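Local coordinates for protein Exo-1,5-alpha-L-arabinofuranobiosidase (Gibberella zeae, PDB 2YDP) that probably hydrolyses alpha-1,5-linked arabinan from the chain end, releasing arabinobiose, and is a six-bladed beta-propeller with a bound calcium ion, at residues S117-E122 with G143-N148; G150-W155 with R174-H179. The protein carries 1 engineered substitution. One frame throughout, in Å; residues are numbered along the deposited sequence.

Six four-stranded antiparallel sheets make up this beta-propeller, and the two contacts lie around the passage from one blade to the next. Following the chain, interaction 1 comes first: the start of strand 119-126 meets the loop that leaves strand 134-142, closing off the outer hairpin of that blade. Interaction 2 follows, where the approach to strand 154-162 meets the loop after strand 165-172 and so closes the first hairpin of the next blade. The contacts lie in series, neither nested nor crossed. They adjoin directly, because Gly143 N and Thr152 O are probably hydrogen-bonded at 2.8 Å, and both reach the bound iminosugar EDG.

Interaction 1: residues S117-E122 with G143-N148; sequences SETLIE and GEALPN. With EDG (1,4-dideoxy-1,4-imino-L-arabinitol), chain D.
The Thr119 side chain overlaps Ala145 with its methyl and Gly143 with its hydroxyl, so the two branches of one residue do different work. CG2 presses against Ala145 CB at 3.4 Å, tighter than ordinary van der Waals contact between carbons. OG1 donates to Gly143 O at 3.0 Å; it reaches the carbonyl at a C=O...donor angle of 133° and 25° from its plane. A chi1 of 43° sets the hydroxyl between the backbone N and the carbonyl carbon, while the methyl stands beside the N and opposite the carbonyl carbon. The same hydroxyl is also hydrogen-bonded to Val154 N, so this buried oxygen bridges the loop and the first strand of the following blade.

Gly143 O has a second neighbour in Glu118 CA, a CH...O contact of 3.3 Å. A reciprocal contact of this kind joins Glu144 CA to Ser117 O at 3.5 Å, and the pair brings the two backbones together just before strand 119-126 begins. Glu144 leaves this interface: CG lies anti to the backbone N and the extended chain runs away from Ser117, touching Leu151. Beyond it the loop folds tightly. Ala145 is the centre of an inverse gamma turn, with a weak Leu146 N to Glu144 O bond of 2.9 Å, and a second such turn is centred on Pro147. There the ring arrives at the ligand, Pro147 CB lying 3.5 Å from EDG O3', and it also packs on Trp155.

The threonine hydroxyl thus fastens the start of the loop, and a pocket residue, Pro147, follows four residues further along. The arrangement belongs to the interblade connections of a beta-propeller, whose loops line the arabinose-binding pocket at one end of the blades.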
loop_
_atom_site.group_PDB
_atom_site.type_symbol
_atom_site.label_atom_id
_atom_site.label_comp_id
_atom_site.label_asym_id
_atom_site.label_seq_id
_atom_site.Cartn_x
_atom_site.Cartn_y
_atom_site.Cartn_z
ATOM N N SER A 117 -11.371 14.520 -12.896
ATOM C CA SER A 117 -12.270 15.467 -12.213
ATOM C C SER A 117 -12.835 14.941 -10.891
ATOM O O SER A 117 -13.273 15.734 -10.053
ATOM C CB SER A 117 -13.426 15.888 -13.138
ATOM O OG SER A 117 -14.118 14.750 -13.613
ATOM N N GLU A 118 -12.833 13.619 -10.694
ATOM C CA GLU A 118 -13.376 13.026 -9.459
ATOM C C GLU A 118 -12.572 11.810 -8.979
ATOM O O GLU A 118 -11.776 11.261 -9.729
ATOM C CB GLU A 118 -14.831 12.594 -9.659
ATOM C CG GLU A 118 -15.768 13.743 -10.052
ATOM C CD GLU A 118 -17.215 13.338 -10.082
ATOM O OE1 GLU A 118 -17.784 13.106 -8.984
ATOM O OE2 GLU A 118 -17.768 13.254 -11.206
ATOM N N THR A 119 -12.791 11.409 -7.731
ATOM C CA THR A 119 -12.092 10.254 -7.131
ATOM C C THR A 119 -13.142 9.434 -6.387
ATOM O O THR A 119 -14.027 9.978 -5.725
ATOM C CB THR A 119 -10.936 10.663 -6.161
ATOM O OG1 THR A 119 -11.363 11.754 -5.320
ATOM C CG2 THR A 119 -9.645 11.084 -6.925
ATOM N N LEU A 120 -13.029 8.113 -6.507
ATOM C CA LEU A 120 -13.987 7.230 -5.911
ATOM C C LEU A 120 -13.381 5.907 -5.476
ATOM O O LEU A 120 -13.138 5.037 -6.295
ATOM C CB LEU A 120 -15.101 6.971 -6.912
ATOM C CG LEU A 120 -16.306 6.128 -6.465
ATOM C CD1 LEU A 120 -16.837 6.470 -5.060
ATOM C CD2 LEU A 120 -17.405 6.278 -7.511
ATOM N N ILE A 121 -13.183 5.744 -4.182
ATOM C CA ILE A 121 -12.667 4.480 -3.662
ATOM C C ILE A 121 -13.766 3.432 -3.706
ATOM O O ILE A 121 -14.867 3.655 -3.186
ATOM C CB ILE A 121 -12.012 4.616 -2.243
ATOM C CG1 ILE A 121 -10.807 5.570 -2.280
ATOM C CG2 ILE A 121 -11.508 3.262 -1.766
ATOM C CD1 ILE A 121 -10.341 5.987 -0.884
ATOM N N GLU A 122 -13.444 2.308 -4.351
ATOM C CA GLU A 122 -14.359 1.179 -4.611
ATOM C C GLU A 122 -13.799 -0.104 -4.010
ATOM O O GLU A 122 -12.606 -0.203 -3.787
ATOM C CB GLU A 122 -14.427 0.919 -6.125
ATOM C CG GLU A 122 -14.674 2.139 -7.009
ATOM C CD GLU A 122 -16.155 2.515 -7.039
ATOM O OE1 GLU A 122 -16.700 2.806 -5.955
ATOM O OE2 GLU A 122 -16.773 2.518 -8.137
ATOM N N GLY A 143 -13.146 14.779 -4.690
ATOM C CA GLY A 143 -13.058 15.662 -5.835
ATOM C C GLY A 143 -11.872 15.381 -6.741
ATOM O O GLY A 143 -11.480 14.217 -6.974
ATOM N N GLU A 144 -11.309 16.473 -7.248
ATOM C CA GLU A 144 -10.360 16.434 -8.340
ATOM C C GLU A 144 -9.070 15.719 -7.938
ATOM O O GLU A 144 -8.500 16.002 -6.893
ATOM C CB GLU A 144 -10.041 17.841 -8.826
ATOM C CG GLU A 144 -9.241 17.843 -10.145
ATOM C CD GLU A 144 -8.985 19.254 -10.686
ATOM O OE1 GLU A 144 -9.394 20.245 -10.029
ATOM O OE2 GLU A 144 -8.372 19.366 -11.767
ATOM N N ALA A 145 -8.629 14.818 -8.807
ATOM C CA ALA A 145 -7.542 13.895 -8.512
ATOM C C ALA A 145 -6.168 14.511 -8.757
ATOM O O ALA A 145 -5.374 13.987 -9.554
ATOM C CB ALA A 145 -7.722 12.605 -9.289
ATOM N N LEU A 146 -5.903 15.623 -8.070
ATOM C CA LEU A 146 -4.544 16.212 -7.973
ATOM C C LEU A 146 -4.195 16.482 -6.522
ATOM O O LEU A 146 -5.035 16.946 -5.733
ATOM C CB LEU A 146 -4.408 17.504 -8.814
ATOM C CG LEU A 146 -4.696 17.431 -10.312
ATOM C CD1 LEU A 146 -4.809 18.842 -10.907
ATOM C CD2 LEU A 146 -3.628 16.656 -11.061
ATOM N N PRO A 147 -2.941 16.171 -6.130
ATOM C CA PRO A 147 -2.587 16.318 -4.730
ATOM C C PRO A 147 -2.218 17.758 -4.363
ATOM O O PRO A 147 -1.097 18.005 -3.941
ATOM C CB PRO A 147 -1.378 15.388 -4.581
ATOM C CG PRO A 147 -0.699 15.484 -5.957
ATOM C CD PRO A 147 -1.865 15.553 -6.929
ATOM N N ASN A 148 -3.167 18.682 -4.514
ATOM C CA ASN A 148 -2.949 20.100 -4.240
ATOM C C ASN A 148 -3.867 20.576 -3.117
ATOM O O ASN A 148 -4.979 20.079 -3.013
ATOM C CB ASN A 148 -3.254 20.911 -5.487
ATOM C CG ASN A 148 -2.372 20.537 -6.642
ATOM O OD1 ASN A 148 -1.347 19.881 -6.465
ATOM N ND2 ASN A 148 -2.763 20.935 -7.830
HETATM O "O2'" EDG D . -1.049 10.886 0.115
HETATM C "C2'" EDG D . -0.566 11.802 -0.882
HETATM C "C1'" EDG D . 0.702 11.235 -1.533
HETATM N "N4'" EDG D . 0.295 10.891 -2.877
HETATM C "C3'" EDG D . -1.582 11.939 -2.011
HETATM O "O3'" EDG D . -2.253 13.204 -1.932
HETATM C "C4'" EDG D . -0.775 11.795 -3.293
HETATM C "C5'" EDG D . -1.617 11.255 -4.450
HETATM O "O5'" EDG D . -0.929 11.507 -5.675
#

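Interaction 2: residues G150-W155 with R174-H179; sequences GLTPVW and RDNATH. With EDG (1,4-dideoxy-1,4-imino-L-arabinitol), chain D; AHR (alpha-L-arabinofuranose), chain E.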
loop_
_atom_site.group_PDB
_atom_site.type_symbol
_atom_site.label_atom_id
_atom_site.label_comp_id
_atom_site.label_asym_id
_atom_site.label_seq_id
_atom_site.Cartn_x
_atom_site.Cartn_y
_atom_site.Cartn_z
ATOM N N GLY A 150 -6.707 22.497 -1.129
ATOM C CA GLY A 150 -7.965 23.133 -1.554
ATOM C C GLY A 150 -8.843 22.217 -2.378
ATOM O O GLY A 150 -10.065 22.392 -2.426
ATOM N N LEU A 151 -8.227 21.242 -3.058
ATOM C CA LEU A 151 -8.974 20.252 -3.853
ATOM C C LEU A 151 -9.440 19.218 -2.846
ATOM O O LEU A 151 -8.887 19.147 -1.749
ATOM C CB LEU A 151 -8.069 19.588 -4.901
ATOM C CG LEU A 151 -7.471 20.512 -5.983
ATOM C CD1 LEU A 151 -6.746 19.743 -7.081
ATOM C CD2 LEU A 151 -8.576 21.412 -6.579
ATOM N N THR A 152 -10.430 18.417 -3.213
ATOM C CA THR A 152 -11.059 17.532 -2.238
ATOM C C THR A 152 -10.985 16.013 -2.577
ATOM O O THR A 152 -11.920 15.268 -2.253
ATOM C CB THR A 152 -12.552 17.945 -2.036
ATOM O OG1 THR A 152 -13.250 17.788 -3.272
ATOM C CG2 THR A 152 -12.670 19.366 -1.568
ATOM N N PRO A 153 -9.873 15.534 -3.192
ATOM C CA PRO A 153 -9.849 14.101 -3.561
ATOM C C PRO A 153 -9.652 13.148 -2.373
ATOM O O PRO A 153 -9.326 13.579 -1.260
ATOM C CB PRO A 153 -8.657 13.997 -4.517
ATOM C CG PRO A 153 -7.743 15.055 -4.036
ATOM C CD PRO A 153 -8.672 16.220 -3.676
ATOM N N VAL A 154 -9.897 11.858 -2.625
ATOM C CA VAL A 154 -9.572 10.807 -1.680
ATOM C C VAL A 154 -8.643 9.880 -2.395
ATOM O O VAL A 154 -8.706 9.809 -3.629
ATOM C CB VAL A 154 -10.807 10.022 -1.164
ATOM C CG1 VAL A 154 -11.660 10.967 -0.261
ATOM C CG2 VAL A 154 -11.619 9.400 -2.316
ATOM N N TRP A 155 -7.791 9.184 -1.632
ATOM C CA TRP A 155 -6.742 8.373 -2.233
ATOM C C TRP A 155 -6.349 7.158 -1.386
ATOM O O TRP A 155 -6.554 7.156 -0.172
ATOM C CB TRP A 155 -5.440 9.183 -2.329
ATOM C CG TRP A 155 -5.432 10.631 -2.707
ATOM C CD1 TRP A 155 -5.445 11.673 -1.861
ATOM C CD2 TRP A 155 -5.229 11.178 -4.026
ATOM N NE1 TRP A 155 -5.264 12.850 -2.553
ATOM C CE2 TRP A 155 -5.158 12.571 -3.887
ATOM C CE3 TRP A 155 -5.114 10.618 -5.305
ATOM C CZ2 TRP A 155 -4.951 13.428 -4.978
ATOM C CZ3 TRP A 155 -4.960 11.474 -6.397
ATOM C CH2 TRP A 155 -4.860 12.859 -6.224
ATOM N N ARG A 174 -10.894 16.029 1.835
ATOM C CA ARG A 174 -12.261 16.593 1.826
ATOM C C ARG A 174 -12.491 17.686 2.856
ATOM O O ARG A 174 -13.334 18.553 2.652
ATOM C CB ARG A 174 -13.313 15.501 1.953
ATOM C CG ARG A 174 -13.536 14.753 0.626
ATOM C CD ARG A 174 -14.407 13.488 0.807
ATOM N NE ARG A 174 -13.947 12.609 1.893
ATOM C CZ ARG A 174 -14.470 11.408 2.150
ATOM N NH1 ARG A 174 -15.455 10.939 1.395
ATOM N NH2 ARG A 174 -14.024 10.681 3.169
ATOM N N ASP A 175 -11.698 17.671 3.918
ATOM C CA ASP A 175 -11.770 18.678 4.970
ATOM C C ASP A 175 -10.904 19.859 4.529
ATOM O O ASP A 175 -9.986 20.254 5.229
ATOM C CB ASP A 175 -11.256 18.052 6.269
ATOM C CG ASP A 175 -11.719 18.795 7.520
ATOM O OD1 ASP A 175 -12.448 19.790 7.392
ATOM O OD2 ASP A 175 -11.341 18.387 8.640
ATOM N N ASN A 176 -11.197 20.401 3.356
ATOM C CA ASN A 176 -10.248 21.288 2.667
ATOM C C ASN A 176 -10.079 22.689 3.242
ATOM O O ASN A 176 -9.239 23.438 2.767
ATOM C CB ASN A 176 -10.537 21.374 1.174
ATOM C CG ASN A 176 -11.866 22.048 0.857
ATOM O OD1 ASN A 176 -12.813 22.010 1.648
ATOM N ND2 ASN A 176 -11.952 22.626 -0.342
ATOM N N ALA A 177 -10.897 23.040 4.237
ATOM C CA ALA A 177 -10.782 24.329 4.903
ATOM C C ALA A 177 -9.858 24.201 6.080
ATOM O O ALA A 177 -9.361 25.205 6.577
ATOM C CB ALA A 177 -12.181 24.825 5.388
ATOM N N THR A 178 -9.630 22.970 6.544
ATOM C CA THR A 178 -8.864 22.770 7.773
ATOM C C THR A 178 -7.570 21.997 7.599
ATOM O O THR A 178 -6.618 22.220 8.320
ATOM C CB THR A 178 -9.713 22.074 8.832
ATOM O OG1 THR A 178 -10.997 22.694 8.847
ATOM C CG2 THR A 178 -9.065 22.185 10.241
ATOM N N HIS A 179 -7.552 21.043 6.673
ATOM C CA HIS A 179 -6.347 20.243 6.464
ATOM C C HIS A 179 -6.155 20.008 4.987
ATOM O O HIS A 179 -7.056 19.515 4.328
ATOM C CB HIS A 179 -6.455 18.874 7.152
ATOM C CG HIS A 179 -6.743 18.938 8.619
ATOM N ND1 HIS A 179 -5.751 19.085 9.558
ATOM C CD2 HIS A 179 -7.909 18.827 9.311
ATOM C CE1 HIS A 179 -6.289 19.074 10.772
ATOM N NE2 HIS A 179 -7.598 18.918 10.647
HETATM O "O2'" EDG D . -1.049 10.886 0.115
HETATM C "C2'" EDG D . -0.566 11.802 -0.882
HETATM C "C1'" EDG D . 0.702 11.235 -1.533
HETATM N "N4'" EDG D . 0.295 10.891 -2.877
HETATM C "C3'" EDG D . -1.582 11.939 -2.011
HETATM O "O3'" EDG D . -2.253 13.204 -1.932
HETATM C "C4'" EDG D . -0.775 11.795 -3.293
HETATM C "C5'" EDG D . -1.617 11.255 -4.450
HETATM O "O5'" EDG D . -0.929 11.507 -5.675
HETATM O O5 AHR E . -1.032 6.888 -7.451
HETATM C C5 AHR E . -0.963 7.843 -8.497
HETATM C C4 AHR E . -0.530 9.179 -7.915
HETATM O O4 AHR E . -1.533 9.673 -7.030
HETATM C C3 AHR E . -0.421 10.332 -8.924
HETATM O O3 AHR E . 0.763 10.277 -9.740
HETATM C C2 AHR E . -0.427 11.548 -8.028
HETATM O O2 AHR E . -0.947 12.704 -8.718
HETATM C C1 AHR E . -1.396 11.102 -6.949
#
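Residues 150-155, which lead into strand 154-162, and the loop 174-179 run antiparallel, with Thr152 CA 4.3 Å from Arg174 CA and Gly150 facing Asn176. At the outer end Asn176 ND2 donates to Gly150 O at 2.8 Å, nearly straight at 162°. The acceptor lies almost within the amide plane of Asn176, yet the donor stands 38° above the carbonyl plane of Gly150. Chi1 of 66° folds Asn176 CG back between its own N and carbonyl carbon, which turns the amide toward the neighbouring loop. Thr152 CG2 lies beside this amide, 3.6 Å from Asn176 ND2.

Further in, Arg174 CG touches Thr152 O at 3.3 Å, and its chain bends at chi3 before the guanidinium crosses Val154. Here Val154 CG1 sits over one face of the guanidinium, 3.5 Å from Arg174 NE and offset toward the rim. The polar edge is engaged elsewhere: NE forms a salt bridge with Asp172, NH2 a weak bond with Tyr170 and NH1 another with Leu141 O.

The indole of Trp155 reaches into the ligand pocket. EDG C5' lies over the centre of one ring face, 3.5 Å above its plane, and Pro153 CB backs the opposite face. Its NE1 is hydrogen-bonded to Gln173. AHR C1 approaches Trp155 CZ3 obliquely at 3.6 Å.

Chemically, then, one amide-to-carbonyl bond ties the loops, while the arginine offers a face to valine and its NE is salt-bridged to Asp172. The exocyclic CH2 of the iminosugar lies over the indole, consistent with a CH-pi contact of the kind common in carbohydrate recognition.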